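Hypothetical protein (Burkholderia xenovorans, PDB 2O8Q) is of unknown function but has a cupin-like fold and binds a nickel ion through histidines, as many cupins bind a metal. Local coordinates at residues A[10-13]-A[14-18]; A[59-63]-A[64-68]; A[114-118]-A[119-123]. All blocks are in the same frame, centred on the assembly; numbering follows the deposited sequence. Where two conformers were deposited one is given.

Interaction 1 of 3, residues A[10-13]-A[14-18]. With EDO (1,2-ethanediol), chain E.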
ATOM      1  N   HIS A  10      -0.098  21.371  10.932  1.00 21.46           N
ATOM      2  CA  HIS A  10       0.904  22.081  11.724  1.00 22.36           C
ATOM      3  C   HIS A  10       0.664  21.725  13.193  1.00 24.13           C
ATOM      4  O   HIS A  10      -0.473  21.477  13.590  1.00 24.43           O
ATOM      5  CB  HIS A  10       0.768  23.601  11.517  1.00 23.77           C
ATOM      6  CG  HIS A  10       0.896  24.065  10.083  1.00 22.60           C
ATOM      7  ND1 HIS A  10       2.114  24.153   9.419  1.00 25.26           N
ATOM      8  CD2 HIS A  10      -0.039  24.460   9.186  1.00 26.18           C
ATOM      9  CE1 HIS A  10       1.910  24.575   8.180  1.00 25.23           C
ATOM     10  NE2 HIS A  10       0.618  24.791   8.024  1.00 23.58           N
ATOM     11  N   GLU A  11       1.723  21.702  13.993  1.00 21.38           N
ATOM     12  CA  GLU A  11       1.611  21.462  15.425  1.00 22.33           C
ATOM     13  C   GLU A  11       1.224  22.767  16.146  1.00 26.97           C
ATOM     14  O   GLU A  11       1.978  23.723  16.067  1.00 30.55           O
ATOM     15  CB  GLU A  11       2.944  20.969  15.951  1.00 26.56           C
ATOM     16  CG  GLU A  11       2.884  20.594  17.402  1.00 28.04           C
ATOM     17  CD  GLU A  11       4.117  19.901  17.848  1.00 33.65           C
ATOM     18  OE1 GLU A  11       5.143  19.903  17.128  1.00 42.36           O
ATOM     19  OE2 GLU A  11       4.058  19.347  18.952  1.00 47.47           O
ATOM     20  N   PRO A  12       0.072  22.798  16.839  1.00 29.40           N
ATOM     21  CA  PRO A  12      -0.229  23.978  17.684  1.00 32.85           C
ATOM     22  C   PRO A  12       0.800  24.212  18.798  1.00 37.26           C
ATOM     23  O   PRO A  12       1.429  23.266  19.323  1.00 37.85           O
ATOM     24  CB  PRO A  12      -1.606  23.659  18.245  1.00 32.66           C
ATOM     25  CG  PRO A  12      -2.189  22.664  17.265  1.00 31.84           C
ATOM     26  CD  PRO A  12      -1.024  21.820  16.882  1.00 29.52           C
ATOM     27  N   LYS A  13       0.973  25.481  19.167  1.00 45.78           N
ATOM     28  CA  LYS A  13       2.200  25.926  19.877  1.00 49.98           C
ATOM     29  C   LYS A  13       2.604  25.954  21.423  1.00 50.08           C
ATOM     30  O   LYS A  13       3.747  25.566  21.654  1.00 49.75           O
ATOM     31  CB  LYS A  13       2.680  27.263  19.222  1.00 51.24           C
ATOM     32  CG  LYS A  13       3.747  27.043  18.110  1.00 52.13           C
ATOM     33  CD  LYS A  13       3.883  28.221  17.152  1.00 51.35           C
ATOM     34  CE  LYS A  13       4.764  27.877  15.940  1.00 52.09           C
ATOM     35  NZ  LYS A  13       6.199  27.692  16.297  1.00 52.35           N
ATOM     36  N   ASP A  14       1.809  26.316  22.442  0.50 51.80           N
ATOM     37  CA  ASP A  14       0.399  25.979  22.706  0.50 51.56           C
ATOM     38  C   ASP A  14       0.345  24.536  23.211  0.50 50.92           C
ATOM     39  O   ASP A  14       0.182  24.307  24.410  0.50 51.59           O
ATOM     40  CB  ASP A  14      -0.561  26.237  21.547  0.50 51.78           C
ATOM     41  CG  ASP A  14      -0.427  27.635  20.987  0.50 50.57           C
ATOM     42  OD1 ASP A  14      -0.436  28.604  21.785  0.50 45.61           O
ATOM     43  OD2 ASP A  14      -0.313  27.752  19.748  0.50 38.05           O
ATOM     44  N   GLY A  15       0.542  23.568  22.323  1.00 49.74           N
ATOM     45  CA  GLY A  15       0.552  22.148  22.730  1.00 47.11           C
ATOM     46  C   GLY A  15      -0.805  21.453  22.677  1.00 43.03           C
ATOM     47  O   GLY A  15      -0.928  20.265  23.012  1.00 40.75           O
ATOM     48  N   SER A  16      -1.816  22.194  22.246  1.00 39.41           N
ATOM     49  CA  SER A  16      -3.119  21.643  21.951  1.00 37.60           C
ATOM     50  C   SER A  16      -3.080  20.821  20.641  1.00 33.87           C
ATOM     51  O   SER A  16      -2.002  20.532  20.099  1.00 36.24           O
ATOM     52  CB  SER A  16      -4.110  22.792  21.826  1.00 36.58           C
ATOM     53  OG  SER A  16      -3.776  23.622  20.731  1.00 38.52           O
ATOM     54  N   GLY A  17      -4.254  20.451  20.143  1.00 30.56           N
ATOM     55  CA  GLY A  17      -4.368  19.642  18.935  1.00 30.71           C
ATOM     56  C   GLY A  17      -4.421  18.142  19.166  1.00 27.43           C
ATOM     57  O   GLY A  17      -4.526  17.391  18.209  1.00 27.81           O
ATOM     58  N   PHE A  18      -4.337  17.691  20.415  1.00 25.80           N
ATOM     59  CA  PHE A  18      -4.436  16.280  20.723  1.00 22.75           C
ATOM     60  C   PHE A  18      -5.805  15.945  21.257  1.00 24.27           C
ATOM     61  O   PHE A  18      -6.415  16.716  22.016  1.00 26.52           O
ATOM     62  CB  PHE A  18      -3.391  15.851  21.743  1.00 20.72           C
ATOM     63  CG  PHE A  18      -2.002  15.802  21.188  1.00 21.67           C
ATOM     64  CD1 PHE A  18      -1.281  16.970  20.983  1.00 18.94           C
ATOM     65  CD2 PHE A  18      -1.428  14.588  20.877  1.00 19.99           C
ATOM     66  CE1 PHE A  18       0.013  16.928  20.503  1.00 21.96           C
ATOM     67  CE2 PHE A  18      -0.134  14.517  20.389  1.00 19.54           C
ATOM     68  CZ  PHE A  18       0.585  15.712  20.186  1.00 20.52           C
TER
HETATM   69  C1  EDO E 302      -3.958  19.192  24.609  1.00 57.42           C
HETATM   70  O1  EDO E 302      -4.198  19.059  23.202  1.00 44.58           O
HETATM   71  C2  EDO E 302      -4.264  17.843  25.260  1.00 57.34           C
HETATM   72  O2  EDO E 302      -5.662  17.519  25.168  1.00 60.15           O
HETATM   73  O   HOH W   1       0.837  20.551  19.852  1.00 42.65           O
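Pro12 O is gripped by two donors. Gly15 N donates to it at 3.1 Å, with an N-H...O angle of 150°. This donor sits above the carbonyl plane of Pro12, 58° out of it. A water molecule donates its other proton to Ser16 O and bonds Pro12 O at 2.8 Å. It also lies in the plane of the Phe18 ring, at the ring edge. The bond from Gly15 N closes a four-residue turn. The Lys13-Asp14 peptide, modelled cis, is strongly twisted and doubtful. Asp14 was deposited in two conformers, so the 2.7 Å bond from Lys13 N to its OD2 remains doubtful.

On the other side of the turn Ser16 and Gly17 lie against the Pro12 ring. Ser16 OG, turned between its backbone N and carbonyl carbon (chi1 64°), rests on Pro12 CB at 3.3 Å. Ser16 O lies 3.6 Å from Pro12 CD, and Gly17 CA approaches Pro12 CG at 4.1 Å. An ethanediol molecule, probably from the crystallisation liquor, accepts a bond from Phe18 N through O1 at 3.1 Å.

Arg47 of the second subunit bonds Gly15 O and makes a cation-pi contact with Phe18. Pro12 packs on Arg29 of that subunit. One backbone bond and one bridging water thus link the two halves of this surface loop, and the loop offers a carbonyl and an aromatic ring to a neighbouring subunit.

Interaction 2 of 3, residues A[59-63]-A[64-68]. With NI (nickel (II) ion), chain C.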
ATOM      1  N   HIS A  59       8.487  19.214 -10.175  1.00 18.52           N
ATOM      2  CA  HIS A  59       8.735  17.817 -10.474  1.00 19.39           C
ATOM      3  C   HIS A  59       7.624  16.967  -9.859  1.00 19.12           C
ATOM      4  O   HIS A  59       6.775  17.461  -9.115  1.00 18.38           O
ATOM      5  CB  HIS A  59      10.116  17.362  -9.934  1.00 19.23           C
ATOM      6  CG  HIS A  59      10.228  17.412  -8.445  1.00 19.26           C
ATOM      7  ND1 HIS A  59      10.588  18.565  -7.776  1.00 18.30           N
ATOM      8  CD2 HIS A  59      10.028  16.471  -7.494  1.00 18.33           C
ATOM      9  CE1 HIS A  59      10.620  18.316  -6.477  1.00 19.81           C
ATOM     10  NE2 HIS A  59      10.285  17.054  -6.274  1.00 18.41           N
ATOM     11  N   THR A  60       7.660  15.678 -10.187  1.00 18.57           N
ATOM     12  CA  THR A  60       6.772  14.673  -9.654  1.00 18.77           C
ATOM     13  C   THR A  60       7.582  13.424  -9.299  1.00 18.97           C
ATOM     14  O   THR A  60       8.666  13.191  -9.824  1.00 20.14           O
ATOM     15  CB  THR A  60       5.690  14.254 -10.675  1.00 19.94           C
ATOM     16  OG1 THR A  60       6.324  13.603 -11.801  1.00 24.00           O
ATOM     17  CG2 THR A  60       4.918  15.460 -11.189  1.00 20.46           C
ATOM     18  N   HIS A  61       7.006  12.627  -8.432  1.00 18.87           N
ATOM     19  CA  HIS A  61       7.567  11.322  -8.072  1.00 19.02           C
ATOM     20  C   HIS A  61       6.580  10.218  -8.384  1.00 20.43           C
ATOM     21  O   HIS A  61       5.383  10.391  -8.166  1.00 19.64           O
ATOM     22  CB  HIS A  61       7.932  11.259  -6.595  1.00 18.91           C
ATOM     23  CG  HIS A  61       8.773  12.406  -6.140  1.00 18.14           C
ATOM     24  ND1 HIS A  61      10.075  12.590  -6.550  1.00 20.38           N
ATOM     25  CD2 HIS A  61       8.477  13.423  -5.305  1.00 21.41           C
ATOM     26  CE1 HIS A  61      10.541  13.712  -6.005  1.00 18.22           C
ATOM     27  NE2 HIS A  61       9.586  14.244  -5.252  1.00 17.92           N
ATOM     28  N   THR A  62       7.094   9.063  -8.810  1.00 21.02           N
ATOM     29  CA  THR A  62       6.215   7.910  -9.121  1.00 20.51           C
ATOM     30  C   THR A  62       5.917   7.107  -7.853  1.00 22.60           C
ATOM     31  O   THR A  62       6.378   5.986  -7.671  1.00 26.90           O
ATOM     32  CB  THR A  62       6.790   7.007 -10.277  1.00 27.10           C
ATOM     33  OG1 THR A  62       7.992   6.323  -9.835  1.00 30.09           O
ATOM     34  CG2 THR A  62       7.051   7.776 -11.458  1.00 24.08           C
ATOM     35  N   VAL A  63       5.197   7.702  -6.940  1.00 22.13           N
ATOM     36  CA  VAL A  63       4.931   7.128  -5.661  1.00 21.81           C
ATOM     37  C   VAL A  63       3.456   6.875  -5.508  1.00 24.22           C
ATOM     38  O   VAL A  63       2.612   7.603  -6.145  1.00 24.95           O
ATOM     39  CB  VAL A  63       5.377   8.083  -4.497  1.00 22.04           C
ATOM     40  CG1 VAL A  63       6.841   8.179  -4.494  1.00 24.33           C
ATOM     41  CG2 VAL A  63       4.679   9.453  -4.528  1.00 22.12           C
ATOM     42  N   GLY A  64       3.117   5.864  -4.699  1.00 19.15           N
ATOM     43  CA  GLY A  64       1.778   5.737  -4.218  1.00 20.91           C
ATOM     44  C   GLY A  64       1.925   6.745  -3.052  1.00 28.04           C
ATOM     45  O   GLY A  64       1.951   7.988  -3.242  1.00 31.90           O
ATOM     46  N   PHE A  65       2.238   6.238  -1.896  1.00 19.35           N
ATOM     47  CA  PHE A  65       2.119   6.930  -0.652  1.00 17.65           C
ATOM     48  C   PHE A  65       3.354   7.798  -0.445  1.00 18.21           C
ATOM     49  O   PHE A  65       4.482   7.332  -0.673  1.00 19.25           O
ATOM     50  CB  PHE A  65       2.011   5.925   0.500  1.00 18.70           C
ATOM     51  CG  PHE A  65       1.859   6.569   1.827  1.00 18.25           C
ATOM     52  CD1 PHE A  65       0.680   7.248   2.137  1.00 20.01           C
ATOM     53  CD2 PHE A  65       2.901   6.576   2.728  1.00 18.68           C
ATOM     54  CE1 PHE A  65       0.540   7.903   3.337  1.00 21.72           C
ATOM     55  CE2 PHE A  65       2.740   7.239   3.954  1.00 19.37           C
ATOM     56  CZ  PHE A  65       1.577   7.860   4.251  1.00 18.53           C
ATOM     57  N   GLN A  66       3.140   9.037  -0.020  1.00 18.47           N
ATOM     58  CA  GLN A  66       4.259   9.860   0.329  1.00 17.59           C
ATOM     59  C   GLN A  66       3.911  10.884   1.434  1.00 17.62           C
ATOM     60  O   GLN A  66       3.014  11.684   1.277  1.00 19.15           O
ATOM     61  CB  GLN A  66       4.760  10.617  -0.919  1.00 18.15           C
ATOM     62  CG  GLN A  66       6.024  11.410  -0.645  1.00 18.08           C
ATOM     63  CD  GLN A  66       6.650  11.917  -1.946  1.00 19.47           C
ATOM     64  OE1 GLN A  66       5.938  12.480  -2.792  1.00 19.53           O
ATOM     65  NE2 GLN A  66       7.990  11.719  -2.092  1.00 20.29           N
ATOM     66  N   LEU A  67       4.660  10.821   2.542  1.00 17.85           N
ATOM     67  CA  LEU A  67       4.428  11.724   3.673  1.00 17.40           C
ATOM     68  C   LEU A  67       5.718  12.274   4.214  1.00 18.47           C
ATOM     69  O   LEU A  67       6.684  11.520   4.362  1.00 18.69           O
ATOM     70  CB  LEU A  67       3.762  10.946   4.834  1.00 18.25           C
ATOM     71  CG  LEU A  67       3.373  11.705   6.110  1.00 19.40           C
ATOM     72  CD1 LEU A  67       2.348  12.832   5.896  1.00 19.80           C
ATOM     73  CD2 LEU A  67       2.833  10.714   7.172  1.00 20.04           C
ATOM     74  N   PHE A  68       5.752  13.579   4.521  1.00 18.21           N
ATOM     75  CA  PHE A  68       6.881  14.208   5.200  1.00 18.78           C
ATOM     76  C   PHE A  68       6.419  14.689   6.568  1.00 19.42           C
ATOM     77  O   PHE A  68       5.298  15.233   6.709  1.00 19.53           O
ATOM     78  CB  PHE A  68       7.353  15.441   4.425  1.00 17.44           C
ATOM     79  CG  PHE A  68       7.962  15.068   3.108  1.00 19.93           C
ATOM     80  CD1 PHE A  68       9.286  14.649   3.022  1.00 22.74           C
ATOM     81  CD2 PHE A  68       7.181  14.966   1.986  1.00 23.07           C
ATOM     82  CE1 PHE A  68       9.816  14.231   1.820  1.00 25.19           C
ATOM     83  CE2 PHE A  68       7.730  14.545   0.804  1.00 23.77           C
ATOM     84  CZ  PHE A  68       9.021  14.167   0.718  1.00 24.70           C
TER
HETATM   85 NI    NI C 300       9.804  16.153  -4.449  1.00 18.21          NI
HETATM   86  O   HOH W   2       9.285  15.276  -2.584  1.00 17.80           O
HETATM   87  O   HOH W   3      11.893  15.791  -4.088  1.00 22.96           O
HETATM   88  O   HOH W   4      10.175  17.982  -3.381  1.00 19.70           O
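His61 serves two neighbours with one ring: NE2 binds the nickel ion at 2.1 Å, and CD2 meets the amide of Gln66. His59 NE2 binds the same ion, also at 2.1 Å. Three waters and His101 complete six ligands. One water stands opposite His59 across the ion and another opposite His61, as in octahedral coordination. His61 NE2 lies near the plane of the His59 ring, at its edge, because both nitrogens bind the ion.

Gln66 does not bind the metal. Its chain runs out extended, with CG anti to the backbone N (chi1 -175°). This carries the amide to the imidazole, where OE1 and NE2 both lie 3.7 Å from His61 CD2. The amide and ring planes are nearly perpendicular, at 86°. Val63 crosses the Gln66 chain at about a right angle and packs CG2 against Gln66 OE1 at 3.7 Å.

Second-shell bonds fix these groups. Thr123 OG1 takes up His61 ND1, and the carbonyl of Thr57 takes up His59 ND1. These bonds would hold each imidazole at a set rotation. Glu114 OE2 hydrogen-bonds Gln66 NE2, which would help to set the rotation of the amide.

The backbone between the two strands is shaped by two features. Thr62 is the centre of an inverse gamma turn, closed by a weak bond from Val63 N to His61 O at 3.0 Å. Gly64 and Phe65 then form a classic beta bulge facing Ser117.

The His-X-His pair from strand 59-61, completed by His101, is typical of a cupin metal site. Gln66 probably takes the place where many cupins carry a metal-binding glutamate.

Interaction 3 of 3, residues A[114-118]-A[119-123]. With EDO (1,2-ethanediol), chain F.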
ATOM      1  N   GLU A 114      10.751  11.189   5.791  1.00 18.60           N
ATOM      2  CA  GLU A 114       9.989  10.881   4.599  1.00 18.76           C
ATOM      3  C   GLU A 114       9.615   9.401   4.681  1.00 19.63           C
ATOM      4  O   GLU A 114      10.478   8.574   4.923  1.00 19.67           O
ATOM      5  CB  GLU A 114      10.782  11.102   3.294  1.00 19.35           C
ATOM      6  CG  GLU A 114       9.997  10.771   2.011  1.00 19.99           C
ATOM      7  CD  GLU A 114      10.740  11.091   0.742  1.00 23.93           C
ATOM      8  OE1 GLU A 114      12.003  11.189   0.765  1.00 24.11           O
ATOM      9  OE2 GLU A 114      10.091  11.231  -0.334  1.00 23.34           O
ATOM     10  N   ILE A 115       8.326   9.112   4.444  1.00 18.05           N
ATOM     11  CA  ILE A 115       7.787   7.759   4.341  1.00 17.95           C
ATOM     12  C   ILE A 115       7.167   7.663   2.954  1.00 19.82           C
ATOM     13  O   ILE A 115       6.346   8.487   2.593  1.00 19.57           O
ATOM     14  CB  ILE A 115       6.747   7.444   5.421  1.00 18.93           C
ATOM     15  CG1 ILE A 115       7.240   7.876   6.806  1.00 18.96           C
ATOM     16  CG2 ILE A 115       6.332   5.955   5.311  1.00 22.33           C
ATOM     17  CD1 ILE A 115       6.775   9.280   7.277  1.00 20.13           C
ATOM     18  N   VAL A 116       7.518   6.639   2.176  0.50 18.62           N
ATOM     19  CA  VAL A 116       7.142   6.605   0.768  0.50 19.54           C
ATOM     20  C   VAL A 116       6.984   5.172   0.309  0.50 18.89           C
ATOM     21  O   VAL A 116       7.712   4.286   0.777  0.50 19.77           O
ATOM     22  CB  VAL A 116       8.280   7.256  -0.071  0.50 19.24           C
ATOM     23  CG1 VAL A 116       9.537   6.289  -0.176  0.50 17.81           C
ATOM     24  CG2 VAL A 116       7.843   7.674  -1.493  0.50 18.43           C
ATOM     25  N   SER A 117       6.054   4.939  -0.610  1.00 18.95           N
ATOM     26  CA  SER A 117       5.908   3.643  -1.289  1.00 18.40           C
ATOM     27  C   SER A 117       5.863   3.957  -2.785  1.00 19.45           C
ATOM     28  O   SER A 117       5.142   4.862  -3.200  1.00 20.69           O
ATOM     29  CB  SER A 117       4.625   2.962  -0.896  1.00 20.72           C
ATOM     30  OG  SER A 117       4.483   1.765  -1.668  1.00 22.59           O
ATOM     31  N   PRO A 118       6.657   3.262  -3.629  1.00 19.35           N
ATOM     32  CA  PRO A 118       7.666   2.288  -3.246  1.00 18.70           C
ATOM     33  C   PRO A 118       8.945   3.028  -2.775  1.00 18.40           C
ATOM     34  O   PRO A 118       9.087   4.244  -3.033  1.00 19.63           O
ATOM     35  CB  PRO A 118       7.985   1.552  -4.551  1.00 19.09           C
ATOM     36  CG  PRO A 118       7.760   2.631  -5.619  1.00 19.36           C
ATOM     37  CD  PRO A 118       6.614   3.488  -5.092  1.00 20.91           C
ATOM     38  N   ALA A 119       9.928   2.278  -2.268  1.00 18.71           N
ATOM     39  CA  ALA A 119      11.224   2.875  -1.912  1.00 20.52           C
ATOM     40  C   ALA A 119      11.910   3.437  -3.139  1.00 19.48           C
ATOM     41  O   ALA A 119      12.502   4.540  -3.049  1.00 23.12           O
ATOM     42  CB  ALA A 119      12.123   1.863  -1.222  1.00 19.75           C
ATOM     43  N   GLY A 120      11.852   2.702  -4.251  1.00 19.32           N
ATOM     44  CA  GLY A 120      12.593   3.050  -5.480  1.00 19.68           C
ATOM     45  C   GLY A 120      11.749   3.789  -6.491  1.00 22.30           C
ATOM     46  O   GLY A 120      11.631   3.389  -7.633  1.00 28.24           O
ATOM     47  N   PHE A 121      11.181   4.924  -6.081  1.00 24.60           N
ATOM     48  CA  PHE A 121      10.424   5.775  -7.032  1.00 23.24           C
ATOM     49  C   PHE A 121      11.314   6.554  -8.018  1.00 25.36           C
ATOM     50  O   PHE A 121      12.512   6.887  -7.746  1.00 27.77           O
ATOM     51  CB  PHE A 121       9.503   6.697  -6.271  1.00 23.87           C
ATOM     52  CG  PHE A 121      10.212   7.623  -5.318  1.00 23.10           C
ATOM     53  CD1 PHE A 121      10.511   7.261  -4.019  1.00 23.15           C
ATOM     54  CD2 PHE A 121      10.613   8.880  -5.752  1.00 21.97           C
ATOM     55  CE1 PHE A 121      11.176   8.127  -3.175  1.00 26.38           C
ATOM     56  CE2 PHE A 121      11.268   9.732  -4.905  1.00 24.74           C
ATOM     57  CZ  PHE A 121      11.545   9.346  -3.597  1.00 26.54           C
ATOM     58  N   ALA A 122      10.753   6.851  -9.185  1.00 24.07           N
ATOM     59  CA  ALA A 122      11.422   7.728 -10.146  1.00 23.41           C
ATOM     60  C   ALA A 122      10.965   9.198  -9.913  1.00 23.14           C
ATOM     61  O   ALA A 122       9.968   9.448  -9.262  1.00 20.89           O
ATOM     62  CB  ALA A 122      11.105   7.288 -11.595  1.00 23.94           C
ATOM     63  N   THR A 123      11.770  10.141 -10.410  1.00 21.45           N
ATOM     64  CA  THR A 123      11.458  11.574 -10.311  1.00 22.91           C
ATOM     65  C   THR A 123      11.547  12.166 -11.700  1.00 23.60           C
ATOM     66  O   THR A 123      12.491  11.894 -12.427  1.00 24.47           O
ATOM     67  CB  THR A 123      12.455  12.244  -9.343  1.00 23.77           C
ATOM     68  OG1 THR A 123      12.300  11.688  -8.018  1.00 20.15           O
ATOM     69  CG2 THR A 123      12.222  13.765  -9.300  1.00 21.83           C
TER
HETATM   70  C1  EDO F 303       1.921  -0.355  -1.590  1.00 43.08           C
HETATM   71  O1  EDO F 303       2.329  -0.473  -2.983  1.00 40.61           O
HETATM   72  C2  EDO F 303       0.867   0.729  -1.231  1.00 43.01           C
HETATM   73  O2  EDO F 303       1.109   2.112  -1.601  1.00 51.78           O
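Apolar contacts centre on the Phe121 ring, which Val116 crosses at about a right angle. Val116 was deposited in two conformers; in one of them CG2 lies 3.7 Å from Phe121 CD1 and CG1 lies 3.9 Å from Phe121 CE1. For the other the contact is less certain. Phe121 CG sits between its backbone N and carbonyl carbon (chi1 60°), which folds the ring back toward strand 111-116. Pro118 follows a cis peptide, and its CG packs on Phe121 CB at 4.5 Å.

Polar groups meet the ring too. Pro118 O lies in the ring plane at the edge, 3.5 Å from Phe121 CD1. The Glu114 and Phe121 side chains run toward each other from opposite directions, the carboxylate plane 60° from the ring. Glu114 OE2 reaches Phe121 CZ at 4.0 Å. Glu114 OE1 bonds His44, and OE2 has its own partner.

Within the loop Phe121 N makes a weak bond to Ala119 O at 3.3 Å. The Phe121 ring also touches the imidazole of His61, a nickel ligand. Between these two segments the side chains meet by van der Waals contact, while polar ties of the loop go to Thr62 and His61.

Overall arrangement
The three interactions follow one another along the chain. Interaction 1 lies in the surface loop between strands 7-9 and 26-30. Its centre is about 26 Å from that of interaction 2 and about 29 Å from that of interaction 3, on the opposite side of the chain's centre. Interactions 2 and 3 touch, with centres about 6 Å apart. Their strands 66-72 and 111-116 are antiparallel neighbours in the large sheet, and strand 59-61 pairs with 123-125. Together they lie beside the nickel site, which His59 and His61 of interaction 2 help to form. All three meet the second subunit; interactions 2 and 3 also meet the third, so assembly contacts run close to the metal site.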